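Local coordinates for protein probable glutathione S-transferase GSTU1 (Oryza sativa, PDB 1OYJ) that conjugates reduced glutathione to a wide range of exogenous and endogenous hydrophobic electrophiles, at residues A26-E31 against P84-P89; Q19-A24 against L70-Y75; T143-L148 against V190-A195; E152-G157 against A195-R200. All coordinates share one frame; numbering follows the deposited sequence.

Overall arrangement
The four contacts fall into two pairs. Contacts 1 and 2, with centres about 9 Å apart, both use helix 16-28 of the thioredoxin-like N-terminal domain, and they touch where Leu86 meets Ala24. Contacts 3 and 4, also about 9 Å apart, both use helix 192-201 of the helical C-terminal domain and touch through Leu148, which reaches Phe154 and Trp197. Within each pair the segments alternate along the chain, whereas the first pair closes before the second opens. Centres of contacts 1 and 3 are about 25 Å apart. Contact 2 lies beside the bound glutathione; contacts 3 and 4 lie away from the annotated sites and tie together the helical domain.

Contact 1: A26-E31 against P84-P89; sequences AEKGLE and PHLLPP
Lys28 and Pro84 make the principal meeting here, the lysine reaching from the last turn of helix 16-28 to the loop that follows helix 69-79. From CB the chain runs out nearly straight, and it passes the Pro84 carbonyl on the way: CG of Lys28 lies 3.6 Å from Pro84 O, CD passes more loosely at 4.2 Å, and CE comes to 3.4 Å from the same oxygen. CE also faces Leu86, with 4.4 Å to its CG. A bend at the last torsion (chi4 -82°) then turns NZ back to the carbonyl, giving a hydrogen bond of 3.0 Å from Lys28 NZ to Pro84 O. The ammonium approaches from above the carbonyl plane, 41° out of it, and not along a lone pair. Beside this bond, CG of the Pro84 ring lies 3.9 Å from the backbone O of Glu27. Gly29, with positive phi, ends the helix in a Schellman motif and turns the chain away toward strand 33-36.

NZ has further partners in Thr83 OG1, Leu76 O and a salt bridge to Asp77, whose carboxylate also accepts the backbone N-H groups of Leu86 and Leu87. The buried ammonium is thus gripped by several oxygens at once, its charge probably balanced by Asp77. One lysine and one aspartate therefore join the end of helix 16-28, the end of helix 69-79 and the loop leading toward the C-terminal domain.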
loop_
_atom_site.group_PDB
_atom_site.type_symbol
_atom_site.label_atom_id
_atom_site.label_comp_id
_atom_site.label_asym_id
_atom_site.label_seq_id
_atom_site.Cartn_x
_atom_site.Cartn_y
_atom_site.Cartn_z
ATOM N N ALA A 26 2.446 21.105 -5.508
ATOM C CA ALA A 26 3.134 22.031 -6.373
ATOM C C ALA A 26 2.861 21.737 -7.829
ATOM O O ALA A 26 2.573 22.667 -8.633
ATOM C CB ALA A 26 4.609 22.017 -6.106
ATOM N N GLU A 27 2.966 20.494 -8.210
ATOM C CA GLU A 27 2.724 20.086 -9.630
ATOM C C GLU A 27 1.350 20.472 -10.077
ATOM O O GLU A 27 1.142 20.763 -11.264
ATOM C CB GLU A 27 2.891 18.583 -9.874
ATOM C CG GLU A 27 4.328 18.103 -9.989
ATOM C CD GLU A 27 4.998 18.672 -11.200
ATOM O OE1 GLU A 27 4.617 18.331 -12.324
ATOM O OE2 GLU A 27 5.901 19.461 -11.008
ATOM N N LYS A 28 0.417 20.424 -9.126
ATOM C CA LYS A 28 -0.956 20.671 -9.395
ATOM C C LYS A 28 -1.421 22.137 -9.261
ATOM O O LYS A 28 -2.559 22.433 -9.491
ATOM C CB LYS A 28 -1.819 19.746 -8.506
ATOM C CG LYS A 28 -1.772 18.261 -8.933
ATOM C CD LYS A 28 -2.445 17.316 -7.938
ATOM C CE LYS A 28 -2.674 15.925 -8.615
ATOM N NZ LYS A 28 -3.898 15.859 -9.481
ATOM N N GLY A 29 -0.536 23.007 -8.851
ATOM C CA GLY A 29 -0.899 24.401 -8.596
ATOM C C GLY A 29 -1.703 24.554 -7.323
ATOM O O GLY A 29 -2.387 25.549 -7.155
ATOM N N LEU A 30 -1.664 23.596 -6.414
ATOM C CA LEU A 30 -2.473 23.726 -5.238
ATOM C C LEU A 30 -1.651 24.301 -4.061
ATOM O O LEU A 30 -0.690 23.680 -3.653
ATOM C CB LEU A 30 -3.018 22.339 -4.848
ATOM C CG LEU A 30 -3.920 21.589 -5.824
ATOM C CD1 LEU A 30 -4.149 20.169 -5.340
ATOM C CD2 LEU A 30 -5.253 22.300 -5.807
ATOM N N GLU A 31 -2.059 25.445 -3.499
ATOM C CA GLU A 31 -1.313 26.098 -2.430
ATOM C C GLU A 31 -1.731 25.463 -1.161
ATOM O O GLU A 31 -2.919 25.100 -1.023
ATOM C CB GLU A 31 -1.646 27.583 -2.333
ATOM C CG GLU A 31 -1.274 28.375 -3.583
ATOM C CD GLU A 31 0.198 28.308 -3.976
ATOM O OE1 GLU A 31 1.082 28.119 -3.102
ATOM O OE2 GLU A 31 0.480 28.482 -5.192
ATOM N N PRO A 84 -3.335 18.625 -13.362
ATOM C CA PRO A 84 -2.638 17.569 -14.077
ATOM C C PRO A 84 -2.584 16.328 -13.198
ATOM O O PRO A 84 -2.334 16.430 -12.006
ATOM C CB PRO A 84 -1.243 18.153 -14.345
ATOM C CG PRO A 84 -1.325 19.575 -14.059
ATOM C CD PRO A 84 -2.538 19.859 -13.276
ATOM N N HIS A 85 -2.848 15.177 -13.792
ATOM C CA HIS A 85 -3.076 13.943 -13.081
ATOM C C HIS A 85 -1.772 13.178 -12.870
ATOM O O HIS A 85 -0.874 13.234 -13.697
ATOM C CB HIS A 85 -4.069 13.062 -13.854
ATOM C CG HIS A 85 -3.604 12.728 -15.237
ATOM N ND1 HIS A 85 -3.993 13.449 -16.341
ATOM C CD2 HIS A 85 -2.708 11.808 -15.685
ATOM C CE1 HIS A 85 -3.372 12.973 -17.412
ATOM N NE2 HIS A 85 -2.611 11.958 -17.046
ATOM N N LEU A 86 -1.673 12.484 -11.756
ATOM C CA LEU A 86 -0.501 11.636 -11.472
ATOM C C LEU A 86 -0.707 10.244 -12.074
ATOM O O LEU A 86 0.244 9.596 -12.463
ATOM C CB LEU A 86 -0.281 11.511 -9.966
ATOM C CG LEU A 86 0.258 12.780 -9.318
ATOM C CD1 LEU A 86 0.246 12.576 -7.816
ATOM C CD2 LEU A 86 1.584 13.115 -9.873
ATOM N N LEU A 87 -1.964 9.802 -12.106
ATOM C CA LEU A 87 -2.312 8.540 -12.723
ATOM C C LEU A 87 -3.247 8.849 -13.866
ATOM O O LEU A 87 -4.036 9.767 -13.791
ATOM C CB LEU A 87 -3.023 7.661 -11.716
ATOM C CG LEU A 87 -2.198 7.153 -10.535
ATOM C CD1 LEU A 87 -3.061 6.656 -9.463
ATOM C CD2 LEU A 87 -1.276 6.136 -10.998
ATOM N N PRO A 88 -3.214 8.069 -14.934
ATOM C CA PRO A 88 -4.102 8.372 -16.071
ATOM C C PRO A 88 -5.529 8.129 -15.668
ATOM O O PRO A 88 -5.757 7.157 -14.975
ATOM C CB PRO A 88 -3.708 7.349 -17.135
ATOM C CG PRO A 88 -2.606 6.504 -16.546
ATOM C CD PRO A 88 -2.404 6.862 -15.110
ATOM N N PRO A 89 -6.478 8.985 -16.017
ATOM C CA PRO A 89 -7.890 8.664 -15.750
ATOM C C PRO A 89 -8.350 7.490 -16.565
ATOM O O PRO A 89 -8.059 7.501 -17.713
ATOM C CB PRO A 89 -8.616 9.913 -16.197
ATOM C CG PRO A 89 -7.550 11.000 -16.138
ATOM C CD PRO A 89 -6.324 10.325 -16.586
#

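Contact 2: Q19-A24 against L70-Y75; sequences QRCRIA and LVILQY
Arg20 and Leu70 cross obliquely, the leucine laying its CD2 methyl over one face of the guanidinium, 3.6 Å from Arg20 NH1. The arginine is extended from CG to NE, which carries its flat end along the flank of helix 69-79. One turn further on, Leu73 brings its CD2 methyl against helix 16-28: CD2 sits 3.7 Å from the backbone O of Arg20 and 3.7 Å from CB of Ala24, with CA of Cys21 close beside it. On the other flank Cys21 turns SG against Ile72, touching CG2 at 3.6 Å and CD1 at 3.8 Å. The thiol reaches these methyls because chi1 (-52°) places SG anti to the carbonyl carbon. The axes of segments 19-24 and 70-75 are 9.3 Å apart at closest approach and run nearly parallel, at 13°. They pack side by side on the sheet, as the first and third helices of the glutathione transferase N-terminal domain do.

The polar end of Arg20 is used beyond this interface, in a salt bridge to Asp112 of helix 97-124 and in hydrogen bonds to Ser69 OG and Ala168 O. Ser69 is a glutathione-binding residue, and the Arg20 side chain itself comes within about 4 Å of the bound tripeptide. An apolar seam thus backs a charged group that links the two domains, and its bond to Ser69 probably helps to position that first-shell residue.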
loop_
_atom_site.group_PDB
_atom_site.type_symbol
_atom_site.label_atom_id
_atom_site.label_comp_id
_atom_site.label_asym_id
_atom_site.label_seq_id
_atom_site.Cartn_x
_atom_site.Cartn_y
_atom_site.Cartn_z
ATOM N N GLN A 19 7.303 15.028 1.590
ATOM C CA GLN A 19 7.761 15.646 0.370
ATOM C C GLN A 19 6.982 15.193 -0.893
ATOM O O GLN A 19 6.788 15.976 -1.788
ATOM C CB GLN A 19 9.255 15.460 0.209
ATOM C CG GLN A 19 10.073 16.352 1.220
ATOM C CD GLN A 19 11.458 15.815 1.382
ATOM O OE1 GLN A 19 11.811 14.930 0.663
ATOM N NE2 GLN A 19 12.234 16.317 2.357
ATOM N N ARG A 20 6.574 13.916 -0.967
ATOM C CA ARG A 20 5.732 13.513 -1.994
ATOM C C ARG A 20 4.532 14.415 -2.165
ATOM O O ARG A 20 4.190 14.749 -3.295
ATOM C CB ARG A 20 5.176 12.080 -1.849
ATOM C CG ARG A 20 6.179 10.989 -1.810
ATOM C CD ARG A 20 5.612 9.679 -1.343
ATOM N NE ARG A 20 6.522 8.584 -1.569
ATOM C CZ ARG A 20 6.289 7.333 -1.252
ATOM N NH1 ARG A 20 5.249 7.008 -0.481
ATOM N NH2 ARG A 20 7.110 6.397 -1.669
ATOM N N CYS A 21 3.830 14.658 -1.083
ATOM C CA CYS A 21 2.609 15.363 -1.139
ATOM C C CYS A 21 2.922 16.836 -1.454
ATOM O O CYS A 21 2.149 17.521 -2.120
ATOM C CB CYS A 21 1.913 15.311 0.206
ATOM S SG CYS A 21 1.716 13.677 0.897
ATOM N N ARG A 22 4.035 17.351 -0.930
ATOM C CA ARG A 22 4.418 18.747 -1.317
ATOM C C ARG A 22 4.607 18.894 -2.856
ATOM O O ARG A 22 4.103 19.895 -3.452
ATOM C CB ARG A 22 5.710 19.279 -0.630
ATOM C CG ARG A 22 5.552 19.395 0.953
ATOM C CD ARG A 22 6.863 19.598 1.746
ATOM N NE ARG A 22 7.095 18.593 2.733
ATOM C CZ ARG A 22 8.240 18.425 3.344
ATOM N NH1 ARG A 22 8.377 17.440 4.197
ATOM N NH2 ARG A 22 9.267 19.195 3.051
ATOM N N ILE A 23 5.388 17.988 -3.436
ATOM C CA ILE A 23 5.664 18.021 -4.890
ATOM C C ILE A 23 4.381 17.879 -5.686
ATOM O O ILE A 23 4.187 18.558 -6.662
ATOM C CB ILE A 23 6.677 16.922 -5.216
ATOM C CG1 ILE A 23 8.033 17.340 -4.620
ATOM C CG2 ILE A 23 6.807 16.608 -6.690
ATOM C CD1 ILE A 23 8.983 16.100 -4.545
ATOM N N ALA A 24 3.493 16.964 -5.246
ATOM C CA ALA A 24 2.246 16.732 -5.963
ATOM C C ALA A 24 1.308 17.942 -5.961
ATOM O O ALA A 24 0.748 18.321 -7.014
ATOM C CB ALA A 24 1.586 15.510 -5.451
ATOM N N LEU A 70 0.779 7.701 -0.070
ATOM C CA LEU A 70 0.308 7.262 -1.409
ATOM C C LEU A 70 -1.213 7.417 -1.562
ATOM O O LEU A 70 -1.740 7.611 -2.664
ATOM C CB LEU A 70 0.712 5.806 -1.693
ATOM C CG LEU A 70 2.185 5.510 -1.927
ATOM C CD1 LEU A 70 2.460 4.039 -2.350
ATOM C CD2 LEU A 70 2.748 6.392 -2.973
ATOM N N VAL A 71 -1.887 7.358 -0.428
ATOM C CA VAL A 71 -3.304 7.591 -0.350
ATOM C C VAL A 71 -3.575 9.102 -0.641
ATOM O O VAL A 71 -4.472 9.427 -1.424
ATOM C CB VAL A 71 -3.915 7.103 1.054
ATOM C CG1 VAL A 71 -5.429 7.519 1.154
ATOM C CG2 VAL A 71 -3.779 5.619 1.220
ATOM N N ILE A 72 -2.783 10.008 -0.031
ATOM C CA ILE A 72 -2.907 11.437 -0.241
ATOM C C ILE A 72 -2.650 11.744 -1.741
ATOM O O ILE A 72 -3.406 12.458 -2.354
ATOM C CB ILE A 72 -1.883 12.248 0.679
ATOM C CG1 ILE A 72 -2.227 12.142 2.188
ATOM C CG2 ILE A 72 -1.814 13.618 0.208
ATOM C CD1 ILE A 72 -1.057 12.338 3.102
ATOM N N LEU A 73 -1.614 11.139 -2.322
ATOM C CA LEU A 73 -1.356 11.336 -3.760
ATOM C C LEU A 73 -2.584 10.953 -4.635
ATOM O O LEU A 73 -3.014 11.736 -5.495
ATOM C CB LEU A 73 -0.183 10.570 -4.218
ATOM C CG LEU A 73 1.179 10.891 -3.680
ATOM C CD1 LEU A 73 2.244 10.254 -4.583
ATOM C CD2 LEU A 73 1.374 12.340 -3.568
ATOM N N GLN A 74 -3.191 9.828 -4.386
ATOM C CA GLN A 74 -4.351 9.451 -5.169
ATOM C C GLN A 74 -5.529 10.348 -4.913
ATOM O O GLN A 74 -6.309 10.724 -5.850
ATOM C CB GLN A 74 -4.671 8.006 -4.889
ATOM C CG GLN A 74 -3.644 7.105 -5.549
ATOM C CD GLN A 74 -3.986 5.655 -5.334
ATOM O OE1 GLN A 74 -4.637 5.062 -6.149
ATOM N NE2 GLN A 74 -3.544 5.106 -4.227
ATOM N N TYR A 75 -5.578 10.822 -3.676
ATOM C CA TYR A 75 -6.614 11.765 -3.296
ATOM C C TYR A 75 -6.494 13.079 -4.070
ATOM O O TYR A 75 -7.504 13.655 -4.533
ATOM C CB TYR A 75 -6.679 11.951 -1.763
ATOM C CG TYR A 75 -7.733 12.947 -1.272
ATOM C CD1 TYR A 75 -9.077 12.611 -1.255
ATOM C CD2 TYR A 75 -7.381 14.253 -0.918
ATOM C CE1 TYR A 75 -10.047 13.543 -0.827
ATOM C CE2 TYR A 75 -8.329 15.177 -0.514
ATOM C CZ TYR A 75 -9.653 14.822 -0.463
ATOM O OH TYR A 75 -10.568 15.750 -0.039
#

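Contact 3: T143-L148 against V190-A195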
loop_
_atom_site.group_PDB
_atom_site.type_symbol
_atom_site.label_atom_id
_atom_site.label_comp_id
_atom_site.label_asym_id
_atom_site.label_seq_id
_atom_site.Cartn_x
_atom_site.Cartn_y
_atom_site.Cartn_z
ATOM N N THR A 143 16.713 -2.679 -9.950
ATOM C CA THR A 143 15.355 -3.116 -10.226
ATOM C C THR A 143 14.462 -1.935 -10.689
ATOM O O THR A 143 13.756 -2.058 -11.736
ATOM C CB THR A 143 14.710 -3.768 -8.948
ATOM O OG1 THR A 143 15.453 -4.922 -8.614
ATOM C CG2 THR A 143 13.281 -4.198 -9.218
ATOM N N LEU A 144 14.617 -0.789 -10.023
ATOM C CA LEU A 144 13.924 0.431 -10.429
ATOM C C LEU A 144 14.380 0.836 -11.831
ATOM O O LEU A 144 13.570 1.208 -12.772
ATOM C CB LEU A 144 14.042 1.560 -9.409
ATOM C CG LEU A 144 13.230 1.200 -8.158
ATOM C CD1 LEU A 144 13.727 1.996 -6.980
ATOM C CD2 LEU A 144 11.663 1.328 -8.420
ATOM N N GLU A 145 15.692 0.772 -12.008
ATOM C CA GLU A 145 16.235 1.135 -13.301
ATOM C C GLU A 145 15.633 0.309 -14.423
ATOM O O GLU A 145 15.311 0.858 -15.551
ATOM C CB GLU A 145 17.793 1.025 -13.304
ATOM C CG GLU A 145 18.529 1.749 -14.408
ATOM C CD GLU A 145 20.003 1.239 -14.657
ATOM O OE1 GLU A 145 20.804 1.993 -15.289
ATOM O OE2 GLU A 145 20.344 0.062 -14.283
ATOM N N ALA A 146 15.592 -0.999 -14.185
ATOM C CA ALA A 146 15.026 -1.948 -15.142
ATOM C C ALA A 146 13.599 -1.581 -15.515
ATOM O O ALA A 146 13.235 -1.626 -16.684
ATOM C CB ALA A 146 15.097 -3.399 -14.595
ATOM N N GLU A 147 12.811 -1.167 -14.529
ATOM C CA GLU A 147 11.449 -0.791 -14.831
ATOM C C GLU A 147 11.347 0.519 -15.626
ATOM O O GLU A 147 10.474 0.652 -16.524
ATOM C CB GLU A 147 10.659 -0.706 -13.510
ATOM C CG GLU A 147 9.283 -0.090 -13.640
ATOM C CD GLU A 147 8.364 -0.833 -14.607
ATOM O OE1 GLU A 147 8.570 -2.064 -14.837
ATOM O OE2 GLU A 147 7.400 -0.163 -15.001
ATOM N N LEU A 148 12.191 1.486 -15.314
ATOM C CA LEU A 148 12.254 2.720 -16.073
ATOM C C LEU A 148 12.613 2.502 -17.565
ATOM O O LEU A 148 12.102 3.193 -18.462
ATOM C CB LEU A 148 13.281 3.673 -15.468
ATOM C CG LEU A 148 13.443 5.033 -16.078
ATOM C CD1 LEU A 148 12.085 5.822 -16.117
ATOM C CD2 LEU A 148 14.550 5.876 -15.529
ATOM N N VAL A 190 26.161 1.760 -10.616
ATOM C CA VAL A 190 25.281 0.672 -10.436
ATOM C C VAL A 190 24.046 0.813 -11.311
ATOM O O VAL A 190 23.547 -0.171 -11.829
ATOM C CB VAL A 190 24.851 0.670 -8.907
ATOM C CG1 VAL A 190 23.466 0.168 -8.738
ATOM C CG2 VAL A 190 25.906 -0.104 -8.020
ATOM N N ALA A 191 23.516 2.033 -11.457
ATOM C CA ALA A 191 22.262 2.246 -12.209
ATOM C C ALA A 191 22.209 3.615 -12.930
ATOM O O ALA A 191 21.424 4.511 -12.593
ATOM C CB ALA A 191 21.114 2.108 -11.270
ATOM N N PRO A 192 23.072 3.785 -13.929
ATOM C CA PRO A 192 23.267 5.074 -14.604
ATOM C C PRO A 192 21.961 5.713 -15.119
ATOM O O PRO A 192 21.788 6.909 -15.023
ATOM C CB PRO A 192 24.250 4.747 -15.826
ATOM C CG PRO A 192 24.298 3.244 -15.889
ATOM C CD PRO A 192 23.809 2.700 -14.568
ATOM N N ARG A 193 21.033 4.933 -15.606
ATOM C CA ARG A 193 19.783 5.495 -16.091
ATOM C C ARG A 193 18.893 5.994 -14.954
ATOM O O ARG A 193 18.159 6.970 -15.152
ATOM C CB ARG A 193 19.009 4.538 -16.987
ATOM C CG ARG A 193 19.564 4.461 -18.417
ATOM C CD ARG A 193 18.840 3.463 -19.204
ATOM N NE ARG A 193 19.377 2.176 -18.804
ATOM C CZ ARG A 193 18.731 1.221 -18.222
ATOM N NH1 ARG A 193 19.403 0.157 -17.891
ATOM N NH2 ARG A 193 17.458 1.334 -17.956
ATOM N N LEU A 194 19.035 5.405 -13.767
ATOM C CA LEU A 194 18.278 5.932 -12.647
ATOM C C LEU A 194 18.894 7.258 -12.171
ATOM O O LEU A 194 18.196 8.205 -11.857
ATOM C CB LEU A 194 18.232 4.933 -11.515
ATOM C CG LEU A 194 17.287 5.252 -10.380
ATOM C CD1 LEU A 194 15.789 5.193 -10.902
ATOM C CD2 LEU A 194 17.458 4.345 -9.205
ATOM N N ALA A 195 20.208 7.317 -12.214
ATOM C CA ALA A 195 20.906 8.534 -11.876
ATOM C C ALA A 195 20.537 9.711 -12.818
ATOM O O ALA A 195 20.362 10.815 -12.364
ATOM C CB ALA A 195 22.440 8.281 -11.886
HETATM O O HOH W 1 22.681 -1.074 -13.993
#
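Glu145 points its carboxylate at the first turn of helix 192-201, where OE1 accepts the backbone N-H of Arg193 at 3.0 Å. The bond is fairly straight (157°) and uses the anti side of the oxygen, 18° out of the carboxylate plane. The Arg193 side chain folds back over the same carboxylate: the two planes are stacked 5° apart, with Arg193 NH1 3.5 Å from Glu145 OE1, a salt bridge of charges without a directed N-H. A bend at chi3 brings the guanidinium there; its NH2 hydrogen-bonds to Gly149 O, with a weak bond to Glu145 O besides. Glu145 OE2 accepts a hydrogen bond of 2.6 Å from a water that also donates to Val190 O.

Outside this shell, Leu148 CD2 lies 3.8 Å from Arg193 O, while Leu144 CB meets Leu194 CD1 at 4.3 Å. Replacing Glu145 with an alanine would probably leave the Arg193 N-H and guanidinium without their carboxylate and the bridging water without one acceptor.

With Ala191 at the N-cap, a carboxylate from helix 127-148 meets the N-terminal end of another helix, where the helix dipole probably favours a negative group, in the all-helical glutathione transferase C-terminal domain.

Contact 4: E152-G157 against A195-R200; sequences EFFGGG and AAWARR
Trp197 of helix 192-201 meets Phe154 of the loop in a T-shaped stack, the phenyl presenting an edge to one indole face. The planes stand at 83°, the phenyl and five-membered ring centroids lie 5.0 Å apart, and Phe154 CE2 comes to 3.6 Å from Trp197 CE2. A chi1 of 168° sets CG of Trp197 anti to the backbone N and carries the indole out to Phe154 and the Glu152 carbonyl. The rim of the same indole meets the backbone of the loop, where Glu152 O lies near the ring plane, 3.4 Å from Trp197 CD1. Phe153 adds an oblique contact, with CD1 4.2 Å from Trp197 NE1.

The Glu152 carbonyl is also the acceptor for Arg200, one turn further along the helix, whose NH1 donates to Glu152 O at 2.7 Å and 157°, within the guanidinium plane and on a lone pair in the carbonyl plane. The aliphatic part of the Glu152 side chain runs obliquely across the arginine; its OE2 stays 4.5 Å from Arg200 NE, too far for a salt bridge. A leucine in place of Arg200 would probably leave Glu152 O without its charged donor and the loop less firmly held to the helix.

Asp166 completes the join, accepting Trp197 NE1 and the backbone N-H groups of Phe154 and Gly155, while Leu169 touches both the tryptophan and Phe154. Aromatic packing beside a shared aspartate thus fastens the connection between helices 127-148 and 164-169 to helix 192-201 inside the helical C-terminal domain of this tau-class transferase.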
loop_
_atom_site.group_PDB
_atom_site.type_symbol
_atom_site.label_atom_id
_atom_site.label_comp_id
_atom_site.label_asym_id
_atom_site.label_seq_id
_atom_site.Cartn_x
_atom_site.Cartn_y
_atom_site.Cartn_z
ATOM N N GLU A 152 11.781 8.542 -20.162
ATOM C CA GLU A 152 12.206 9.788 -19.554
ATOM C C GLU A 152 11.654 9.762 -18.095
ATOM O O GLU A 152 12.401 10.055 -17.145
ATOM C CB GLU A 152 11.580 10.929 -20.299
ATOM C CG GLU A 152 12.206 12.254 -19.907
ATOM C CD GLU A 152 11.600 13.510 -20.568
ATOM O OE1 GLU A 152 10.557 13.448 -21.262
ATOM O OE2 GLU A 152 12.181 14.592 -20.343
ATOM N N PHE A 153 10.425 9.289 -17.965
ATOM C CA PHE A 153 9.767 9.162 -16.639
ATOM C C PHE A 153 9.133 7.780 -16.424
ATOM O O PHE A 153 8.774 7.113 -17.398
ATOM C CB PHE A 153 8.648 10.212 -16.477
ATOM C CG PHE A 153 9.161 11.664 -16.440
ATOM C CD1 PHE A 153 9.783 12.222 -15.280
ATOM C CD2 PHE A 153 9.033 12.448 -17.571
ATOM C CE1 PHE A 153 10.236 13.517 -15.334
ATOM C CE2 PHE A 153 9.501 13.710 -17.608
ATOM C CZ PHE A 153 10.073 14.262 -16.512
ATOM N N PHE A 154 8.931 7.407 -15.138
ATOM C CA PHE A 154 8.249 6.173 -14.831
ATOM C C PHE A 154 6.887 6.211 -15.388
ATOM O O PHE A 154 6.439 5.208 -15.861
ATOM C CB PHE A 154 8.216 5.814 -13.323
ATOM C CG PHE A 154 9.555 5.373 -12.802
ATOM C CD1 PHE A 154 9.924 4.049 -12.803
ATOM C CD2 PHE A 154 10.430 6.290 -12.362
ATOM C CE1 PHE A 154 11.154 3.624 -12.435
ATOM C CE2 PHE A 154 11.675 5.913 -11.918
ATOM C CZ PHE A 154 12.058 4.496 -11.958
ATOM N N GLY A 155 6.193 7.318 -15.316
ATOM C CA GLY A 155 4.899 7.391 -15.991
ATOM C C GLY A 155 4.964 6.993 -17.489
ATOM O O GLY A 155 5.999 7.238 -18.211
ATOM N N GLY A 156 3.879 6.384 -17.982
ATOM C CA GLY A 156 3.855 5.876 -19.359
ATOM C C GLY A 156 2.669 6.255 -20.294
ATOM O O GLY A 156 1.729 5.464 -20.481
ATOM N N GLY A 157 2.750 7.402 -20.963
ATOM C CA GLY A 157 3.926 8.257 -20.906
ATOM C C GLY A 157 3.889 9.345 -21.963
ATOM O O GLY A 157 2.826 9.783 -22.412
ATOM N N ALA A 195 20.208 7.317 -12.214
ATOM C CA ALA A 195 20.906 8.534 -11.876
ATOM C C ALA A 195 20.537 9.711 -12.818
ATOM O O ALA A 195 20.362 10.815 -12.364
ATOM C CB ALA A 195 22.440 8.281 -11.886
ATOM N N ALA A 196 20.382 9.405 -14.113
ATOM C CA ALA A 196 20.014 10.374 -15.119
ATOM C C ALA A 196 18.590 10.817 -14.853
ATOM O O ALA A 196 18.306 12.010 -14.914
ATOM C CB ALA A 196 20.096 9.727 -16.533
ATOM N N TRP A 197 17.736 9.845 -14.519
ATOM C CA TRP A 197 16.357 10.188 -14.136
ATOM C C TRP A 197 16.355 11.135 -12.898
ATOM O O TRP A 197 15.623 12.166 -12.892
ATOM C CB TRP A 197 15.501 8.942 -13.877
ATOM C CG TRP A 197 14.196 9.196 -13.230
ATOM C CD1 TRP A 197 13.010 9.478 -13.819
ATOM C CD2 TRP A 197 13.947 9.159 -11.847
ATOM N NE1 TRP A 197 12.054 9.671 -12.854
ATOM C CE2 TRP A 197 12.602 9.416 -11.648
ATOM C CE3 TRP A 197 14.733 8.835 -10.761
ATOM C CZ2 TRP A 197 12.036 9.495 -10.400
ATOM C CZ3 TRP A 197 14.189 8.831 -9.551
ATOM C CH2 TRP A 197 12.826 9.158 -9.356
ATOM N N ALA A 198 17.191 10.829 -11.917
ATOM C CA ALA A 198 17.241 11.685 -10.715
ATOM C C ALA A 198 17.709 13.113 -11.108
ATOM O O ALA A 198 17.150 14.113 -10.684
ATOM C CB ALA A 198 18.139 11.066 -9.633
ATOM N N ARG A 199 18.658 13.220 -12.055
ATOM C CA ARG A 199 19.150 14.567 -12.458
ATOM C C ARG A 199 18.035 15.343 -13.203
ATOM O O ARG A 199 17.811 16.535 -12.982
ATOM C CB ARG A 199 20.403 14.473 -13.343
ATOM C CG ARG A 199 21.643 14.124 -12.614
ATOM C CD ARG A 199 22.895 14.190 -13.441
ATOM N NE ARG A 199 22.856 13.419 -14.688
ATOM C CZ ARG A 199 23.250 12.158 -14.799
ATOM N NH1 ARG A 199 23.650 11.488 -13.748
ATOM N NH2 ARG A 199 23.248 11.564 -15.960
ATOM N N ARG A 200 17.315 14.655 -14.081
ATOM C CA ARG A 200 16.187 15.251 -14.849
ATOM C C ARG A 200 15.097 15.770 -13.857
ATOM O O ARG A 200 14.703 16.901 -13.867
ATOM C CB ARG A 200 15.607 14.127 -15.722
ATOM C CG ARG A 200 14.312 14.315 -16.564
ATOM C CD ARG A 200 14.112 13.088 -17.632
ATOM N NE ARG A 200 15.387 12.519 -18.041
ATOM C CZ ARG A 200 15.831 11.270 -17.871
ATOM N NH1 ARG A 200 15.089 10.267 -17.446
ATOM N NH2 ARG A 200 17.078 10.997 -18.272
#